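Long-range contact in intracellular serine protease (Bacillus licheniformis, PDB 4ZOQ), which probably acts as a subtilisin-like serine endopeptidase that cuts lanthipeptide precursors at specific peptide bonds: residues 306-318 against 328-340. Sequence-based numbering, arbitrary orientation.
Sequences VHHILRKSALDLG and YGEVRAYQALKMM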
# COMPACT_ATOMS: atom_id res chain seq x y z
N VAL B 306 -2.57 15.09 -9.46
CA VAL B 306 -1.74 13.91 -9.68
C VAL B 306 -2.59 12.77 -10.20
O VAL B 306 -2.20 12.10 -11.15
CB VAL B 306 -1.01 13.50 -8.41
CG1 VAL B 306 -0.11 12.32 -8.69
CG2 VAL B 306 -0.18 14.67 -7.91
N HIS B 307 -3.76 12.58 -9.59
CA HIS B 307 -4.69 11.53 -10.01
C HIS B 307 -5.07 11.73 -11.47
O HIS B 307 -5.17 10.76 -12.24
CB HIS B 307 -5.94 11.55 -9.12
CG HIS B 307 -6.87 10.40 -9.37
ND1 HIS B 307 -7.68 10.31 -10.48
CD2 HIS B 307 -7.14 9.30 -8.62
CE1 HIS B 307 -8.39 9.20 -10.42
NE2 HIS B 307 -8.08 8.57 -9.31
N HIS B 308 -5.25 12.99 -11.84
CA HIS B 308 -5.61 13.33 -13.21
C HIS B 308 -4.49 12.92 -14.18
O HIS B 308 -4.75 12.34 -15.23
CB HIS B 308 -5.91 14.84 -13.34
CG HIS B 308 -6.36 15.24 -14.70
ND1 HIS B 308 -7.66 15.06 -15.13
CD2 HIS B 308 -5.68 15.74 -15.76
CE1 HIS B 308 -7.76 15.45 -16.39
NE2 HIS B 308 -6.58 15.87 -16.79
N ILE B 309 -3.25 13.21 -13.83
CA ILE B 309 -2.13 12.81 -14.66
C ILE B 309 -2.04 11.27 -14.79
O ILE B 309 -1.86 10.75 -15.90
CB ILE B 309 -0.83 13.40 -14.12
CG1 ILE B 309 -0.89 14.92 -14.29
CG2 ILE B 309 0.37 12.84 -14.86
CD1 ILE B 309 0.12 15.67 -13.49
N LEU B 310 -2.22 10.54 -13.68
CA LEU B 310 -2.21 9.07 -13.71
C LEU B 310 -3.28 8.53 -14.61
O LEU B 310 -3.04 7.62 -15.41
CB LEU B 310 -2.43 8.50 -12.30
CG LEU B 310 -1.28 8.77 -11.33
CD1 LEU B 310 -1.56 8.35 -9.91
CD2 LEU B 310 -0.05 8.02 -11.85
N ARG B 311 -4.47 9.11 -14.47
CA ARG B 311 -5.61 8.65 -15.24
C ARG B 311 -5.43 8.87 -16.76
O ARG B 311 -5.60 7.95 -17.53
CB ARG B 311 -6.88 9.33 -14.73
CG ARG B 311 -8.11 9.07 -15.57
CD ARG B 311 -9.33 9.58 -14.86
NE ARG B 311 -9.53 11.02 -15.02
CZ ARG B 311 -10.11 11.61 -16.06
NH1 ARG B 311 -10.54 10.89 -17.10
NH2 ARG B 311 -10.25 12.93 -16.06
N LYS B 312 -5.00 10.05 -17.17
CA LYS B 312 -4.89 10.30 -18.60
C LYS B 312 -3.72 9.59 -19.27
O LYS B 312 -3.73 9.39 -20.47
CB LYS B 312 -4.78 11.81 -18.87
CG LYS B 312 -6.06 12.56 -18.58
CD LYS B 312 -6.99 12.37 -19.79
CE LYS B 312 -8.15 13.36 -19.80
NZ LYS B 312 -9.29 12.83 -20.59
N SER B 313 -2.72 9.19 -18.49
CA SER B 313 -1.56 8.52 -19.09
C SER B 313 -1.67 6.99 -19.08
O SER B 313 -0.80 6.29 -19.60
CB SER B 313 -0.28 8.98 -18.39
OG SER B 313 -0.30 8.72 -17.00
N ALA B 314 -2.69 6.47 -18.44
CA ALA B 314 -2.84 5.03 -18.33
C ALA B 314 -3.17 4.37 -19.67
O ALA B 314 -3.88 4.92 -20.47
CB ALA B 314 -3.92 4.67 -17.29
N LEU B 315 -2.64 3.18 -19.89
CA LEU B 315 -3.02 2.43 -21.06
C LEU B 315 -4.40 1.78 -20.90
O LEU B 315 -4.57 0.90 -20.06
CB LEU B 315 -1.97 1.36 -21.37
CG LEU B 315 -2.24 0.48 -22.58
CD1 LEU B 315 -2.30 1.36 -23.84
CD2 LEU B 315 -1.12 -0.55 -22.70
N ASP B 316 -5.35 2.21 -21.73
CA ASP B 316 -6.71 1.69 -21.72
C ASP B 316 -6.76 0.28 -22.34
O ASP B 316 -6.57 0.10 -23.54
CB ASP B 316 -7.64 2.63 -22.47
CG ASP B 316 -9.11 2.16 -22.43
OD1 ASP B 316 -9.40 1.03 -21.98
OD2 ASP B 316 -9.99 2.95 -22.83
N LEU B 317 -6.90 -0.70 -21.46
CA LEU B 317 -6.97 -2.11 -21.80
C LEU B 317 -8.41 -2.62 -21.66
O LEU B 317 -9.28 -1.92 -21.12
CB LEU B 317 -5.99 -2.91 -20.92
CG LEU B 317 -4.50 -2.55 -21.08
CD1 LEU B 317 -3.62 -3.01 -19.90
CD2 LEU B 317 -3.92 -3.06 -22.40
N GLY B 318 -8.68 -3.82 -22.17
CA GLY B 318 -10.02 -4.41 -22.07
C GLY B 318 -11.11 -3.58 -22.72
O GLY B 318 -10.86 -2.94 -23.74
N TYR B 328 -9.13 2.45 -15.00
CA TYR B 328 -8.75 3.37 -16.08
C TYR B 328 -7.65 2.77 -16.94
O TYR B 328 -7.34 3.30 -18.00
CB TYR B 328 -8.26 4.71 -15.54
CG TYR B 328 -9.32 5.52 -14.84
CD1 TYR B 328 -10.37 6.08 -15.56
CD2 TYR B 328 -9.29 5.70 -13.47
CE1 TYR B 328 -11.35 6.81 -14.94
CE2 TYR B 328 -10.28 6.44 -12.82
CZ TYR B 328 -11.31 6.99 -13.57
OH TYR B 328 -12.30 7.72 -12.95
N GLY B 329 -7.02 1.69 -16.46
CA GLY B 329 -6.01 1.00 -17.25
C GLY B 329 -4.64 0.87 -16.58
O GLY B 329 -4.48 1.13 -15.36
N GLU B 330 -3.65 0.48 -17.37
CA GLU B 330 -2.31 0.26 -16.84
C GLU B 330 -1.51 1.54 -16.75
O GLU B 330 -1.37 2.27 -17.75
CB GLU B 330 -1.56 -0.73 -17.70
CG GLU B 330 -0.17 -1.07 -17.18
CD GLU B 330 0.47 -2.12 -18.04
OE1 GLU B 330 -0.27 -2.68 -18.87
OE2 GLU B 330 1.66 -2.44 -17.88
N VAL B 331 -1.05 1.82 -15.54
CA VAL B 331 -0.16 2.94 -15.28
C VAL B 331 1.22 2.74 -15.91
O VAL B 331 1.80 1.68 -15.81
CB VAL B 331 0.01 3.18 -13.75
CG1 VAL B 331 1.18 4.13 -13.46
CG2 VAL B 331 -1.28 3.71 -13.18
N ARG B 332 1.73 3.77 -16.56
CA ARG B 332 3.09 3.75 -17.12
C ARG B 332 3.78 5.04 -16.74
O ARG B 332 3.39 6.12 -17.21
CB ARG B 332 3.08 3.56 -18.64
CG ARG B 332 2.54 2.19 -19.10
CD ARG B 332 2.35 2.21 -20.61
NE ARG B 332 1.37 3.25 -20.96
CZ ARG B 332 0.97 3.54 -22.20
NH1 ARG B 332 1.49 2.87 -23.23
NH2 ARG B 332 0.07 4.51 -22.40
N ALA B 333 4.79 4.94 -15.89
CA ALA B 333 5.46 6.14 -15.36
C ALA B 333 5.99 7.06 -16.46
O ALA B 333 5.81 8.27 -16.36
CB ALA B 333 6.59 5.73 -14.43
N TYR B 334 6.63 6.52 -17.51
CA TYR B 334 7.19 7.39 -18.56
C TYR B 334 6.09 8.13 -19.30
O TYR B 334 6.29 9.26 -19.71
CB TYR B 334 8.07 6.61 -19.55
CG TYR B 334 7.29 5.79 -20.55
CD1 TYR B 334 6.92 4.47 -20.26
CD2 TYR B 334 6.94 6.34 -21.79
CE1 TYR B 334 6.20 3.72 -21.17
CE2 TYR B 334 6.24 5.60 -22.71
CZ TYR B 334 5.87 4.28 -22.39
OH TYR B 334 5.16 3.52 -23.30
N GLN B 335 4.93 7.51 -19.45
CA GLN B 335 3.82 8.16 -20.11
C GLN B 335 3.29 9.27 -19.23
O GLN B 335 2.91 10.33 -19.71
CB GLN B 335 2.68 7.19 -20.41
CG GLN B 335 2.91 6.27 -21.58
CD GLN B 335 3.09 6.98 -22.90
OE1 GLN B 335 2.89 8.21 -23.02
NE2 GLN B 335 3.40 6.20 -23.94
N ALA B 336 3.25 9.00 -17.92
CA ALA B 336 2.81 9.99 -16.94
C ALA B 336 3.64 11.26 -17.04
O ALA B 336 3.09 12.36 -17.10
CB ALA B 336 2.90 9.41 -15.52
N LEU B 337 4.95 11.09 -17.10
CA LEU B 337 5.88 12.22 -17.18
C LEU B 337 5.77 12.86 -18.57
O LEU B 337 5.86 14.09 -18.72
CB LEU B 337 7.32 11.76 -16.88
CG LEU B 337 7.64 11.26 -15.46
CD1 LEU B 337 9.04 10.75 -15.39
CD2 LEU B 337 7.47 12.36 -14.41
N LYS B 338 5.54 12.03 -19.58
CA LYS B 338 5.48 12.52 -20.95
C LYS B 338 4.26 13.42 -21.14
O LYS B 338 4.29 14.38 -21.91
CB LYS B 338 5.43 11.34 -21.92
CG LYS B 338 5.58 11.69 -23.38
CD LYS B 338 5.24 10.47 -24.25
CE LYS B 338 4.11 10.79 -25.23
NZ LYS B 338 3.55 9.56 -25.87
N MET B 339 3.20 13.17 -20.38
CA MET B 339 2.05 14.06 -20.51
C MET B 339 2.13 15.31 -19.67
O MET B 339 1.20 16.10 -19.67
CB MET B 339 0.75 13.38 -20.18
CG MET B 339 0.25 12.49 -21.27
SD MET B 339 -1.52 12.33 -20.95
CE MET B 339 -1.57 12.83 -19.20
N MET B 340 3.24 15.49 -18.97
CA MET B 340 3.44 16.71 -18.21
C MET B 340 4.26 17.73 -19.01
O MET B 340 4.58 18.81 -18.51
CB MET B 340 4.14 16.40 -16.88
CG MET B 340 3.33 15.59 -15.91
SD MET B 340 4.32 15.22 -14.45
CE MET B 340 4.33 16.83 -13.66
O HOH W 1 -0.34 5.96 -16.11
O HOH W 2 -0.00 4.01 -19.08
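L315 and E330 form a single antiparallel hydrogen-bonded bridge, L315 N to E330 O at 2.6 Å and E330 N to L315 O at 2.9 Å, between the end of helix 306-313 and the start of helix 333-338, whose axes lie 8.6 Å apart at 116°. Along its other edge, 329-331 is hydrogen-bonded through G329 and V331 to T224 of strand 221-226. Between the helices, S313 presses CB and OG against A336, with OG 3.4 Å from A336 CA. With OG between the backbone N and the carbonyl carbon (chi1 58°), the hydroxyl donates to I309 O, to which S313 N donates from the opposite face of the carbonyl plane; a water joins the same OG to R332 N at the N-cap. The R332 guanidinium has L315 CB centred over one face and Q335 CG, nearer the rim, over the opposite face, while NH2 reaches S313 O through a nearly straight but weak bond of 3.4 Å. I309 CD1 meets M340 CG at 4.0 Å, I309 CG2 lies near A336, and M339 CE touches K312 CB. The R311 methylenes run over one face of the Y328 ring in a CH-pi contact, CD 3.5 Å from its centroid; H307, whose NE2 is hydrogen-bonded to E222, brings CE1 to 4.1 Å from Y328 CE2, the side chains crossing at about a right angle. Replacing Y328 by an alanine would probably leave the R311 methylenes without their aromatic cover and K322 without its cation-pi partner. Bridge, water and guanidinium thus join the end of helix 303-313 and the turn after it to the residues leading into helix 333-338, while apolar groups pack between the helices.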